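Local coordinates for protein carbonic anhydrase (Porphyridium purpureum, PDB 1DDZ) that probably catalyses the reversible, zinc-dependent interconversion of carbon dioxide and hydrogencarbonate, as in other beta-class carbonic anhydrases, at residues A[163-168]-A[180-185]. Numbering follows the deposited sequence.
Sequences AKYLDK and IELNVL
Leu182, on helix 172-193, meets Leu166 and Tyr165 of the short helix 163-166 through the ends of its branches. The backbones stay well apart, 9.1 Å between Tyr165 CA and Leu182 CA at their nearest, and no hydrogen bond joins the two segments. Leu182 CB points at the short helix but makes no contact with it, and CG likewise falls short of Leu166, 5.1 Å from its CD2. The branch methyls close the distance. With chi2 at 168°, CD1 lies anti to CA, stretching the side chain outward so that this one methyl serves both partners. It approaches Leu166 CD2 to 3.7 Å, tip to tip, and lies 4.1 Å from Leu166 CD1. The same methyl touches Tyr165 CB at 4.0 Å, resting on the root of that side chain. Leu182 CD1 also lies obliquely to the ring, 4.3 Å from Tyr165 CD1, and Leu182 CD2 comes equally near that ring carbon. With chi2 at -24°, far from a staggered value, both methyls of Leu166 face Leu182 CD1. One face of the tyrosine ring is covered by Lys164 CG, 3.9 Å above the plane over its centre. The contact is small and wholly apolar. It joins helix 163-166 to helix 172-193 in the helical part of the first of two carbonic anhydrase regions, away from the zinc sites. Leu182 also touches Asn162 and Val158, the latter on the preceding helix 147-161, while Leu166 also touches Glu175 and Arg178 on helix 172-193. Tyr165 touches Val279 of helix 266-279. Away from this interface, Ile180 packs on the zinc ligand Cys133 and Glu181 hydrogen-bonds to Tyr131, placing helix 172-193 between the peripheral short helix and the metal-bearing region after strand 124-130.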
loop_
_atom_site.group_PDB
_atom_site.type_symbol
_atom_site.label_atom_id
_atom_site.label_comp_id
_atom_site.label_asym_id
_atom_site.label_seq_id
_atom_site.Cartn_x
_atom_site.Cartn_y
_atom_site.Cartn_z
ATOM N N ALA A 163 13.201 0.551 22.401
ATOM C CA ALA A 163 14.331 -0.227 22.873
ATOM C C ALA A 163 14.475 -0.146 24.403
ATOM O O ALA A 163 14.663 -1.169 25.073
ATOM C CB ALA A 163 15.602 0.262 22.189
ATOM N N LYS A 164 14.325 1.058 24.951
ATOM C CA LYS A 164 14.428 1.298 26.399
ATOM C C LYS A 164 13.513 0.421 27.243
ATOM O O LYS A 164 13.902 -0.064 28.313
ATOM C CB LYS A 164 14.172 2.770 26.697
ATOM C CG LYS A 164 12.945 3.309 26.002
ATOM C CD LYS A 164 13.009 4.808 25.847
ATOM C CE LYS A 164 11.764 5.334 25.195
ATOM N NZ LYS A 164 11.708 6.814 25.232
ATOM N N TYR A 165 12.307 0.188 26.751
ATOM C CA TYR A 165 11.364 -0.653 27.467
ATOM C C TYR A 165 11.670 -2.114 27.235
ATOM O O TYR A 165 11.570 -2.921 28.138
ATOM C CB TYR A 165 9.967 -0.344 26.980
ATOM C CG TYR A 165 9.669 1.117 27.104
ATOM C CD1 TYR A 165 9.134 1.833 26.038
ATOM C CD2 TYR A 165 9.920 1.785 28.300
ATOM C CE1 TYR A 165 8.848 3.194 26.160
ATOM C CE2 TYR A 165 9.643 3.118 28.437
ATOM C CZ TYR A 165 9.104 3.826 27.369
ATOM O OH TYR A 165 8.816 5.154 27.548
ATOM N N LEU A 166 12.117 -2.440 26.030
ATOM C CA LEU A 166 12.389 -3.826 25.687
ATOM C C LEU A 166 13.656 -4.447 26.289
ATOM O O LEU A 166 13.613 -5.565 26.811
ATOM C CB LEU A 166 12.314 -4.025 24.167
ATOM C CG LEU A 166 10.970 -4.217 23.430
ATOM C CD1 LEU A 166 9.921 -4.759 24.369
ATOM C CD2 LEU A 166 10.476 -2.951 22.774
ATOM N N ASP A 167 14.758 -3.706 26.267
ATOM C CA ASP A 167 16.027 -4.179 26.842
ATOM C C ASP A 167 15.882 -4.407 28.359
ATOM O O ASP A 167 16.649 -5.137 28.975
ATOM C CB ASP A 167 17.131 -3.156 26.593
ATOM C CG ASP A 167 17.177 -2.666 25.152
ATOM O OD1 ASP A 167 16.544 -3.281 24.258
ATOM O OD2 ASP A 167 17.859 -1.646 24.910
ATOM N N LYS A 168 14.901 -3.744 28.949
ATOM C CA LYS A 168 14.612 -3.857 30.369
ATOM C C LYS A 168 14.107 -5.276 30.688
ATOM O O LYS A 168 14.371 -5.821 31.766
ATOM C CB LYS A 168 13.529 -2.817 30.718
ATOM C CG LYS A 168 13.285 -2.601 32.191
ATOM C CD LYS A 168 14.501 -1.986 32.891
ATOM C CE LYS A 168 14.269 -1.878 34.402
ATOM N NZ LYS A 168 15.428 -1.324 35.164
ATOM N N ILE A 180 4.347 -6.922 21.961
ATOM C CA ILE A 180 2.963 -7.066 21.557
ATOM C C ILE A 180 2.132 -5.935 22.139
ATOM O O ILE A 180 1.385 -5.283 21.421
ATOM C CB ILE A 180 2.441 -8.461 21.924
ATOM C CG1 ILE A 180 3.092 -9.477 20.980
ATOM C CG2 ILE A 180 0.886 -8.524 21.841
ATOM C CD1 ILE A 180 2.899 -10.933 21.380
ATOM N N GLU A 181 2.353 -5.615 23.407
ATOM C CA GLU A 181 1.627 -4.517 24.061
ATOM C C GLU A 181 2.002 -3.157 23.467
ATOM O O GLU A 181 1.154 -2.293 23.246
ATOM C CB GLU A 181 1.906 -4.531 25.563
ATOM C CG GLU A 181 1.414 -5.789 26.231
ATOM C CD GLU A 181 2.051 -6.043 27.588
ATOM O OE1 GLU A 181 3.035 -5.361 27.932
ATOM O OE2 GLU A 181 1.589 -6.954 28.305
ATOM N N LEU A 182 3.284 -2.959 23.214
ATOM C CA LEU A 182 3.748 -1.714 22.629
ATOM C C LEU A 182 3.252 -1.632 21.174
ATOM O O LEU A 182 2.955 -0.539 20.673
ATOM C CB LEU A 182 5.284 -1.643 22.689
ATOM C CG LEU A 182 5.838 -1.343 24.090
ATOM C CD1 LEU A 182 7.358 -1.566 24.146
ATOM C CD2 LEU A 182 5.480 0.092 24.482
ATOM N N ASN A 183 3.180 -2.775 20.490
ATOM C CA ASN A 183 2.685 -2.792 19.113
ATOM C C ASN A 183 1.231 -2.260 19.106
ATOM O O ASN A 183 0.908 -1.325 18.382
ATOM C CB ASN A 183 2.755 -4.207 18.516
ATOM C CG ASN A 183 2.338 -4.246 17.034
ATOM O OD1 ASN A 183 2.814 -3.450 16.230
ATOM N ND2 ASN A 183 1.429 -5.146 16.690
ATOM N N VAL A 184 0.380 -2.796 19.969
ATOM C CA VAL A 184 -1.006 -2.334 20.046
ATOM C C VAL A 184 -1.039 -0.826 20.294
ATOM O O VAL A 184 -1.729 -0.101 19.574
ATOM C CB VAL A 184 -1.805 -3.054 21.174
ATOM C CG1 VAL A 184 -3.177 -2.430 21.331
ATOM C CG2 VAL A 184 -1.960 -4.506 20.872
ATOM N N LEU A 185 -0.247 -0.344 21.257
ATOM C CA LEU A 185 -0.220 1.095 21.582
ATOM C C LEU A 185 0.198 1.947 20.400
ATOM O O LEU A 185 -0.326 3.038 20.181
ATOM C CB LEU A 185 0.727 1.397 22.747
ATOM C CG LEU A 185 0.143 1.955 24.046
ATOM C CD1 LEU A 185 1.275 2.506 24.896
ATOM C CD2 LEU A 185 -0.873 3.043 23.760
#